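Local atomic coordinates of alpha-1,3-glucanase (Streptomyces thermodiastaticus, PDB entry 7C7D), a protein that hydrolyses alpha-1,3-glucosidic linkages in alpha-1,3-glucan, as a thermostable glycoside hydrolase of family GH87. Residues Q221-Q226 and D246-G251; Y268-S273 and A292-V297; V209-K214 and G238-P243. All coordinates share one frame; numbering follows the deposited sequence. Where two conformers were deposited one is given.

Contact 1: Q221-Q226 and D246-G251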
loop_
_atom_site.group_PDB
_atom_site.type_symbol
_atom_site.label_atom_id
_atom_site.label_comp_id
_atom_site.label_asym_id
_atom_site.label_seq_id
_atom_site.Cartn_x
_atom_site.Cartn_y
_atom_site.Cartn_z
ATOM N N GLN A 221 20.396 -7.733 21.813
ATOM C CA GLN A 221 20.107 -7.834 23.242
ATOM C C GLN A 221 20.052 -6.459 23.899
ATOM O O GLN A 221 19.043 -6.090 24.510
ATOM C CB GLN A 221 21.163 -8.710 23.925
ATOM C CG GLN A 221 21.156 -10.167 23.491
ATOM C CD GLN A 221 22.342 -10.943 24.040
ATOM O OE1 GLN A 221 22.227 -11.655 25.038
ATOM N NE2 GLN A 221 23.493 -10.805 23.388
ATOM N N GLY A 222 21.141 -5.695 23.807
ATOM C CA GLY A 222 21.151 -4.364 24.372
ATOM C C GLY A 222 20.531 -3.332 23.446
ATOM O O GLY A 222 20.406 -3.532 22.241
ATOM N N ASP A 223 20.131 -2.206 24.032
ATOM C CA ASP A 223 19.575 -1.101 23.259
ATOM C C ASP A 223 20.695 -0.392 22.505
ATOM O O ASP A 223 21.690 0.031 23.102
ATOM C CB ASP A 223 18.875 -0.125 24.211
ATOM C CG ASP A 223 18.069 0.965 23.491
ATOM O OD1 ASP A 223 17.963 0.948 22.249
ATOM O OD2 ASP A 223 17.526 1.852 24.199
ATOM N N SER A 224 20.536 -0.268 21.189
ATOM C CA SER A 224 21.537 0.344 20.329
ATOM C C SER A 224 21.240 1.806 20.004
ATOM O O SER A 224 21.951 2.395 19.179
ATOM C CB SER A 224 21.669 -0.453 19.029
ATOM O OG SER A 224 22.358 -1.669 19.247
ATOM N N THR A 225 20.205 2.399 20.614
ATOM C CA THR A 225 19.812 3.761 20.254
ATOM C C THR A 225 20.968 4.735 20.431
ATOM O O THR A 225 21.272 5.525 19.528
ATOM C CB THR A 225 18.604 4.217 21.077
ATOM O OG1 THR A 225 17.526 3.291 20.919
ATOM C CG2 THR A 225 18.139 5.604 20.624
ATOM N N GLN A 226 21.635 4.686 21.587
ATOM C CA GLN A 226 22.698 5.648 21.848
ATOM C C GLN A 226 23.861 5.467 20.883
ATOM O O GLN A 226 24.452 6.450 20.426
ATOM C CB GLN A 226 23.172 5.531 23.293
ATOM C CG GLN A 226 24.141 6.625 23.701
ATOM C CD GLN A 226 23.558 8.016 23.531
ATOM O OE1 GLN A 226 22.374 8.243 23.789
ATOM N NE2 GLN A 226 24.390 8.958 23.099
ATOM N N ASP A 246 21.149 -7.849 14.167
ATOM C CA ASP A 246 19.858 -7.421 14.686
ATOM C C ASP A 246 20.113 -6.381 15.764
ATOM O O ASP A 246 20.898 -6.623 16.685
ATOM C CB ASP A 246 19.095 -8.606 15.286
ATOM C CG ASP A 246 18.618 -9.584 14.230
ATOM O OD1 ASP A 246 17.553 -9.347 13.616
ATOM O OD2 ASP A 246 19.313 -10.596 14.007
ATOM N N TYR A 247 19.464 -5.227 15.651
ATOM C CA TYR A 247 19.732 -4.096 16.530
ATOM C C TYR A 247 18.432 -3.617 17.140
ATOM O O TYR A 247 17.531 -3.184 16.421
ATOM C CB TYR A 247 20.358 -2.942 15.747
ATOM C CG TYR A 247 21.626 -3.317 15.042
ATOM C CD1 TYR A 247 21.599 -3.878 13.771
ATOM C CD2 TYR A 247 22.857 -3.115 15.651
ATOM C CE1 TYR A 247 22.766 -4.232 13.126
ATOM C CE2 TYR A 247 24.027 -3.460 15.016
ATOM C CZ TYR A 247 23.979 -4.017 13.750
ATOM O OH TYR A 247 25.154 -4.356 13.122
ATOM N N ARG A 248 18.338 -3.665 18.460
ATOM C CA ARG A 248 17.187 -3.106 19.154
ATOM C C ARG A 248 17.373 -1.599 19.271
ATOM O O ARG A 248 18.401 -1.137 19.781
ATOM C CB ARG A 248 17.061 -3.736 20.540
ATOM C CG ARG A 248 15.918 -3.182 21.379
ATOM C CD ARG A 248 15.478 -4.183 22.439
ATOM N NE ARG A 248 16.470 -4.339 23.499
ATOM C CZ ARG A 248 16.564 -3.543 24.559
ATOM N NH1 ARG A 248 15.723 -2.527 24.710
ATOM N NH2 ARG A 248 17.500 -3.762 25.472
ATOM N N ILE A 249 16.397 -0.835 18.787
ATOM C CA ILE A 249 16.395 0.625 18.886
ATOM C C ILE A 249 15.075 1.027 19.535
ATOM O O ILE A 249 14.046 1.105 18.856
ATOM C CB ILE A 249 16.564 1.301 17.518
ATOM C CG1 ILE A 249 17.858 0.840 16.843
ATOM C CG2 ILE A 249 16.523 2.820 17.657
ATOM C CD1 ILE A 249 19.096 1.513 17.383
ATOM N N THR A 250 15.085 1.273 20.848
ATOM C CA THR A 250 13.873 1.775 21.484
ATOM C C THR A 250 13.471 3.107 20.871
ATOM O O THR A 250 12.285 3.355 20.628
ATOM C CB THR A 250 14.055 1.913 22.996
ATOM O OG1 THR A 250 15.176 2.763 23.275
ATOM C CG2 THR A 250 14.273 0.559 23.627
ATOM N N GLY A 251 14.450 3.963 20.585
ATOM C CA GLY A 251 14.205 5.176 19.844
ATOM C C GLY A 251 13.551 6.246 20.694
ATOM O O GLY A 251 13.326 6.067 21.896
HETATM O O HOH W 1 20.940 -3.952 19.742
#

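Contact 2: Y268-S273 and A292-V297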
loop_
_atom_site.group_PDB
_atom_site.type_symbol
_atom_site.label_atom_id
_atom_site.label_comp_id
_atom_site.label_asym_id
_atom_site.label_seq_id
_atom_site.Cartn_x
_atom_site.Cartn_y
_atom_site.Cartn_z
ATOM N N TYR A 268 19.815 -8.396 5.781
ATOM C CA TYR A 268 20.988 -8.647 6.615
ATOM C C TYR A 268 21.122 -7.689 7.786
ATOM O O TYR A 268 21.458 -8.123 8.892
ATOM C CB TYR A 268 22.263 -8.571 5.766
ATOM C CG TYR A 268 22.237 -9.489 4.576
ATOM C CD1 TYR A 268 22.380 -10.862 4.726
ATOM C CD2 TYR A 268 22.052 -8.986 3.297
ATOM C CE1 TYR A 268 22.352 -11.707 3.632
ATOM C CE2 TYR A 268 22.020 -9.820 2.202
ATOM C CZ TYR A 268 22.170 -11.179 2.373
ATOM O OH TYR A 268 22.135 -12.008 1.274
ATOM N N SER A 269 20.903 -6.394 7.566
ATOM C CA SER A 269 21.006 -5.385 8.616
ATOM C C SER A 269 19.595 -5.042 9.068
ATOM O O SER A 269 18.859 -4.361 8.350
ATOM C CB SER A 269 21.727 -4.148 8.091
ATOM O OG SER A 269 23.002 -4.484 7.565
ATOM N N VAL A 270 19.223 -5.494 10.262
ATOM C CA VAL A 270 17.832 -5.465 10.703
ATOM C C VAL A 270 17.736 -4.680 12.006
ATOM O O VAL A 270 18.297 -5.092 13.028
ATOM C CB VAL A 270 17.256 -6.881 10.861
ATOM C CG1 VAL A 270 15.803 -6.804 11.300
ATOM C CG2 VAL A 270 17.377 -7.648 9.548
ATOM N N VAL A 271 17.031 -3.554 11.966
ATOM C CA VAL A 271 16.723 -2.752 13.145
ATOM C C VAL A 271 15.347 -3.158 13.646
ATOM O O VAL A 271 14.384 -3.224 12.866
ATOM C CB VAL A 271 16.755 -1.253 12.804
ATOM C CG1 VAL A 271 16.088 -0.431 13.907
ATOM C CG2 VAL A 271 18.180 -0.780 12.526
ATOM N N HIS A 272 15.250 -3.420 14.950
ATOM C CA HIS A 272 13.988 -3.739 15.609
ATOM C C HIS A 272 13.574 -2.498 16.384
ATOM O O HIS A 272 14.150 -2.179 17.427
ATOM C CB HIS A 272 14.153 -4.958 16.509
ATOM C CG HIS A 272 14.528 -6.192 15.751
ATOM N ND1 HIS A 272 13.592 -7.044 15.203
ATOM C CD2 HIS A 272 15.738 -6.684 15.393
ATOM C CE1 HIS A 272 14.211 -8.027 14.572
ATOM N NE2 HIS A 272 15.513 -7.832 14.672
ATOM N N SER A 273 12.598 -1.773 15.846
ATOM C CA SER A 273 12.156 -0.528 16.450
ATOM C C SER A 273 10.721 -0.266 16.046
ATOM O O SER A 273 10.333 -0.532 14.904
ATOM C CB SER A 273 13.012 0.641 15.966
ATOM O OG SER A 273 12.627 1.838 16.606
ATOM N N ALA A 292 16.582 -2.932 7.223
ATOM C CA ALA A 292 15.205 -3.195 7.608
ATOM C C ALA A 292 14.898 -2.489 8.919
ATOM O O ALA A 292 15.760 -2.387 9.798
ATOM C CB ALA A 292 14.960 -4.697 7.764
ATOM N N VAL A 293 13.674 -1.980 9.035
ATOM C CA VAL A 293 13.121 -1.521 10.309
ATOM C C VAL A 293 11.838 -2.300 10.522
ATOM O O VAL A 293 10.865 -2.132 9.772
ATOM C CB VAL A 293 12.875 -0.008 10.359
ATOM C CG1 VAL A 293 12.252 0.376 11.694
ATOM C CG2 VAL A 293 14.176 0.744 10.137
ATOM N N ILE A 294 11.850 -3.182 11.517
ATOM C CA ILE A 294 10.744 -4.079 11.808
ATOM C C ILE A 294 10.333 -3.836 13.252
ATOM O O ILE A 294 11.139 -4.021 14.174
ATOM C CB ILE A 294 11.126 -5.547 11.565
ATOM C CG1 ILE A 294 11.672 -5.726 10.141
ATOM C CG2 ILE A 294 9.935 -6.449 11.814
ATOM C CD1 ILE A 294 12.062 -7.152 9.805
ATOM N N GLY A 295 9.091 -3.402 13.447
ATOM C CA GLY A 295 8.593 -3.072 14.763
ATOM C C GLY A 295 7.886 -4.242 15.413
ATOM O O GLY A 295 7.974 -5.393 14.976
ATOM N N GLU A 296 7.182 -3.928 16.501
ATOM C CA GLU A 296 6.363 -4.889 17.230
ATOM C C GLU A 296 4.953 -4.346 17.406
ATOM O O GLU A 296 4.265 -4.675 18.373
ATOM C CB GLU A 296 6.993 -5.256 18.574
ATOM C CG GLU A 296 8.350 -5.929 18.439
ATOM C CD GLU A 296 8.280 -7.309 17.796
ATOM O OE1 GLU A 296 7.236 -7.982 17.931
ATOM O OE2 GLU A 296 9.270 -7.726 17.154
ATOM N N VAL A 297 4.506 -3.522 16.464
ATOM C CA VAL A 297 3.207 -2.871 16.574
ATOM C C VAL A 297 2.119 -3.877 16.226
ATOM O O VAL A 297 2.159 -4.519 15.166
ATOM C CB VAL A 297 3.149 -1.634 15.663
ATOM C CG1 VAL A 297 1.764 -1.016 15.700
ATOM C CG2 VAL A 297 4.208 -0.621 16.087
HETATM O O HOH W 2 11.044 -6.077 16.031
#

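Contact 3: V209-K214 and G238-P243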
loop_
_atom_site.group_PDB
_atom_site.type_symbol
_atom_site.label_atom_id
_atom_site.label_comp_id
_atom_site.label_asym_id
_atom_site.label_seq_id
_atom_site.Cartn_x
_atom_site.Cartn_y
_atom_site.Cartn_z
ATOM N N VAL A 209 31.461 5.130 9.334
ATOM C CA VAL A 209 31.539 4.916 10.775
ATOM C C VAL A 209 30.563 3.804 11.124
ATOM O O VAL A 209 29.355 3.948 10.916
ATOM C CB VAL A 209 31.183 6.199 11.543
ATOM C CG1 VAL A 209 31.158 5.934 13.046
ATOM C CG2 VAL A 209 32.150 7.316 11.197
ATOM N N SER A 210 31.071 2.699 11.658
ATOM C CA SER A 210 30.214 1.568 11.995
ATOM C C SER A 210 29.526 1.787 13.337
ATOM O O SER A 210 30.151 2.239 14.303
ATOM C CB SER A 210 31.038 0.283 12.051
ATOM O OG SER A 210 30.250 -0.796 12.524
ATOM N N VAL A 211 28.232 1.447 13.396
ATOM C CA VAL A 211 27.498 1.541 14.657
ATOM C C VAL A 211 28.080 0.605 15.707
ATOM O O VAL A 211 28.008 0.892 16.906
ATOM C CB VAL A 211 25.984 1.304 14.460
ATOM C CG1 VAL A 211 25.379 2.386 13.599
ATOM C CG2 VAL A 211 25.720 -0.069 13.867
ATOM N N THR A 212 28.648 -0.532 15.291
ATOM C CA THR A 212 29.220 -1.449 16.271
ATOM C C THR A 212 30.481 -0.880 16.904
ATOM O O THR A 212 30.800 -1.210 18.051
ATOM C CB THR A 212 29.473 -2.827 15.654
ATOM O OG1 THR A 212 30.308 -2.699 14.498
ATOM C CG2 THR A 212 28.153 -3.478 15.261
ATOM N N ASP A 213 31.202 -0.017 16.185
ATOM C CA ASP A 213 32.343 0.664 16.783
ATOM C C ASP A 213 31.914 1.678 17.835
ATOM O O ASP A 213 32.731 2.064 18.676
ATOM C CB ASP A 213 33.184 1.343 15.699
ATOM C CG ASP A 213 33.916 0.346 14.817
ATOM O OD1 ASP A 213 33.957 -0.851 15.173
ATOM O OD2 ASP A 213 34.456 0.762 13.770
ATOM N N LYS A 214 30.656 2.110 17.809
ATOM C CA LYS A 214 30.113 3.024 18.801
ATOM C C LYS A 214 29.307 2.304 19.872
ATOM O O LYS A 214 28.591 2.955 20.641
ATOM C CB LYS A 214 29.261 4.100 18.126
ATOM C CG LYS A 214 30.032 4.967 17.146
ATOM C CD LYS A 214 31.035 5.850 17.869
ATOM C CE LYS A 214 31.828 6.702 16.898
ATOM N NZ LYS A 214 32.734 7.640 17.623
ATOM N N GLY A 238 28.843 12.307 6.159
ATOM C CA GLY A 238 29.354 11.028 5.716
ATOM C C GLY A 238 28.383 9.884 5.908
ATOM O O GLY A 238 27.166 10.070 5.841
ATOM N N VAL A 239 28.913 8.691 6.155
ATOM C CA VAL A 239 28.137 7.460 6.101
ATOM C C VAL A 239 28.268 6.740 7.430
ATOM O O VAL A 239 29.382 6.520 7.919
ATOM C CB VAL A 239 28.607 6.552 4.950
ATOM C CG1 VAL A 239 27.847 5.229 4.971
ATOM C CG2 VAL A 239 28.448 7.263 3.615
ATOM N N VAL A 240 27.129 6.377 8.009
ATOM C CA VAL A 240 27.062 5.450 9.127
ATOM C C VAL A 240 26.761 4.069 8.564
ATOM O O VAL A 240 25.791 3.890 7.815
ATOM C CB VAL A 240 25.978 5.874 10.130
ATOM C CG1 VAL A 240 25.811 4.809 11.179
ATOM C CG2 VAL A 240 26.337 7.197 10.771
ATOM N N TRP A 241 27.582 3.097 8.932
ATOM C CA TRP A 241 27.464 1.732 8.443
ATOM C C TRP A 241 26.784 0.874 9.501
ATOM O O TRP A 241 27.146 0.929 10.683
ATOM C CB TRP A 241 28.855 1.174 8.151
ATOM C CG TRP A 241 28.881 -0.268 7.773
ATOM C CD1 TRP A 241 29.462 -1.287 8.472
ATOM C CD2 TRP A 241 28.325 -0.855 6.595
ATOM N NE1 TRP A 241 29.298 -2.475 7.800
ATOM C CE2 TRP A 241 28.601 -2.237 6.645
ATOM C CE3 TRP A 241 27.611 -0.349 5.503
ATOM C CZ2 TRP A 241 28.195 -3.118 5.644
ATOM C CZ3 TRP A 241 27.214 -1.223 4.507
ATOM C CH2 TRP A 241 27.506 -2.593 4.586
ATOM N N ILE A 242 25.800 0.092 9.071
ATOM C CA ILE A 242 25.105 -0.856 9.937
ATOM C C ILE A 242 25.491 -2.255 9.471
ATOM O O ILE A 242 24.942 -2.744 8.471
ATOM C CB ILE A 242 23.580 -0.670 9.870
ATOM C CG1 ILE A 242 23.167 0.775 10.167
ATOM C CG2 ILE A 242 22.894 -1.626 10.831
ATOM C CD1 ILE A 242 21.693 1.056 9.870
ATOM N N PRO A 243 26.418 -2.930 10.145
ATOM C CA PRO A 243 26.815 -4.285 9.726
ATOM C C PRO A 243 25.651 -5.254 9.834
ATOM O O PRO A 243 24.674 -4.983 10.548
ATOM C CB PRO A 243 27.921 -4.657 10.729
ATOM C CG PRO A 243 28.372 -3.367 11.336
ATOM C CD PRO A 243 27.177 -2.460 11.317
#

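Contact 1: Q221-Q226 and D246-G251
Asp223 reaches across to Thr250 with both carboxylate oxygens and at the same time builds an Asx turn that leads into helix 225-234, near the first turns of a pectate lyase-like parallel beta-helix. Its OD2 accepts from Thr250 OG1 (2.7 Å), on the syn side and somewhat out of the carboxylate plane. OD1 serves three donors: Thr250 N at 3.2 Å, from above the plane, and, within its own segment, Thr225 N at 3.1 Å and Thr225 OG1 at 2.7 Å. With CG anti to the backbone N (chi1 -171°), the short acid lies against both threonines, and four bonds fix its rotation. Thr225 suits its place because its hydroxyl, while donating to Asp223, can accept from Gly251 N, 3.2 Å from OG1; Gly251 itself has a positive phi that favours glycine.

The backbones are tied by Ser224 N, which meets Arg248 O at 2.7 Å almost head-on to the carbonyl. In the conformer described, one of two, the bent Arg248 side chain turns back so that NE and NH2 grip Gln221 O side-on, with one guanidinium face over Asp223 CA.

Farther out, Asp217 OD2 accepts from Gly222 N, and Asp217 N donates to Ser224 OG. Ser224 holds the N-cap position, yet its hydroxyl makes no capping bond; it donates to a water, 2.7 Å from OG, which also accepts from Arg248 N and donates to Gly222 O, 2.6 Å from the water oxygen.

Contact 2: Y268-S273 and A292-V297
Ala292 is tied to strand 269-272 through both of its backbone polar groups: its N donates to Ser269 O at 2.9 Å, and its O accepts from Val271 N at 2.8 Å. Val271 O in turn receives Ile294 N at 2.9 Å, almost in line with the carbonyl. The ladder frays at its end, where Ser273 N approaches Ile294 O from well above the carbonyl plane in a longer, more bent bond (139° at the hydrogen). Two CA-H...O contacts, from Val293 to Val271 O and from His272 to Ile294 O, give these carbonyls further weak partners.

This parallel register is that of successive turns in the right-handed beta-helix of the pectate lyase-like family. Strand 323-325 follows on the far side of 292-294. Val271 and Val293 lie on one face, touching Ile249 and Phe308 respectively. On the other face, with CG1 anti to the backbone N (chi1 -179°), Val270 turns that methyl toward Ile294 CD1, 4.0 Å away, beside the small Ala292, and Arg166 of strand 163-169 packs over all three. Branched residues suit the extended backbone, and alanine suits the place between bulkier neighbours.

The polar side chains at the end of the pair have partners of their own. His272 NE2 is bonded to Asp246 OD1, while a water lies at the edge of the ring, in its plane, 2.8 Å from ND1. That water is also 2.8 Å from Ile294 O and 2.7 Å from Glu296 OE2; Glu296 OE1 makes a salt bridge with Lys144. Ser273 OG is taken up by Ile249 O and His275 N. Glycine suits the next place along, where Ser273 O sits 3.1 Å from Gly295 CA.

Contact 3: V209-K214 and G238-P243
Val211 closes a short parallel strand pairing between 209-210 and 238-242 at the N-terminal end of the beta-helix, where helix 225-234 connects the two strands and lies against their apolar side. Val209 N donates to Val239 O and Val209 O accepts from Trp241 N, and Val211 N then meets Trp241 O at 3.0 Å, nearly in line with the carbonyl, before the chain turns away.

From there the valine side chain spreads over segment 238-243. CB stands 4.0 Å from Trp241 O. CG1, anti to the carbonyl carbon (chi1 -64°), presses on Val240 CG1 at 3.5 Å, tighter than usual, the two side chains crossing at about a right angle. CG2 takes the place between backbone N and carbonyl carbon, and lies 3.6 Å from Trp241 O and 3.8 Å from Pro243 CD. A branched apolar residue suits this spot, since each methyl has its own neighbour and Phe228 of the helix adds a further one. An alanine here would lose both methyls and is likely to open a gap beside Val240 and Pro243 and take a neighbour from Phe228.

On the face of Ser210 and Trp241, Ser210 OG shares a 2.7 Å hydrogen bond with Thr212 OG1. Thr212 and Pro243 reach toward each other, while Pro243 N lies over one face of the Trp241 ring, toward the rim, and Pro243 CG comes within 3.4 Å of Ser210 OG.

In the fold
All three contacts belong to the N-terminal end of the beta-helix. Contacts 1 and 3 alternate along the chain, with centres about 14 Å apart, and Tyr247 joins them: its CE1 packs 3.5 Å from Ile242 CG2, its CE2 also touches Val211 and its OH Thr212. Contact 2 comes later in sequence, about 10 Å from contact 1 between centres, where strands 245-248 and 269-272 are neighbours and Tyr247 O lies 2.7 Å from His272 N. Contacts 2 and 3, about 17 Å apart between centres, meet where Ser269 OG lies 2.8 Å from Ile242 O. The calcium ligands, Glu63, Glu65, Ser88, Gln91 and Asp191, all lie outside these segments.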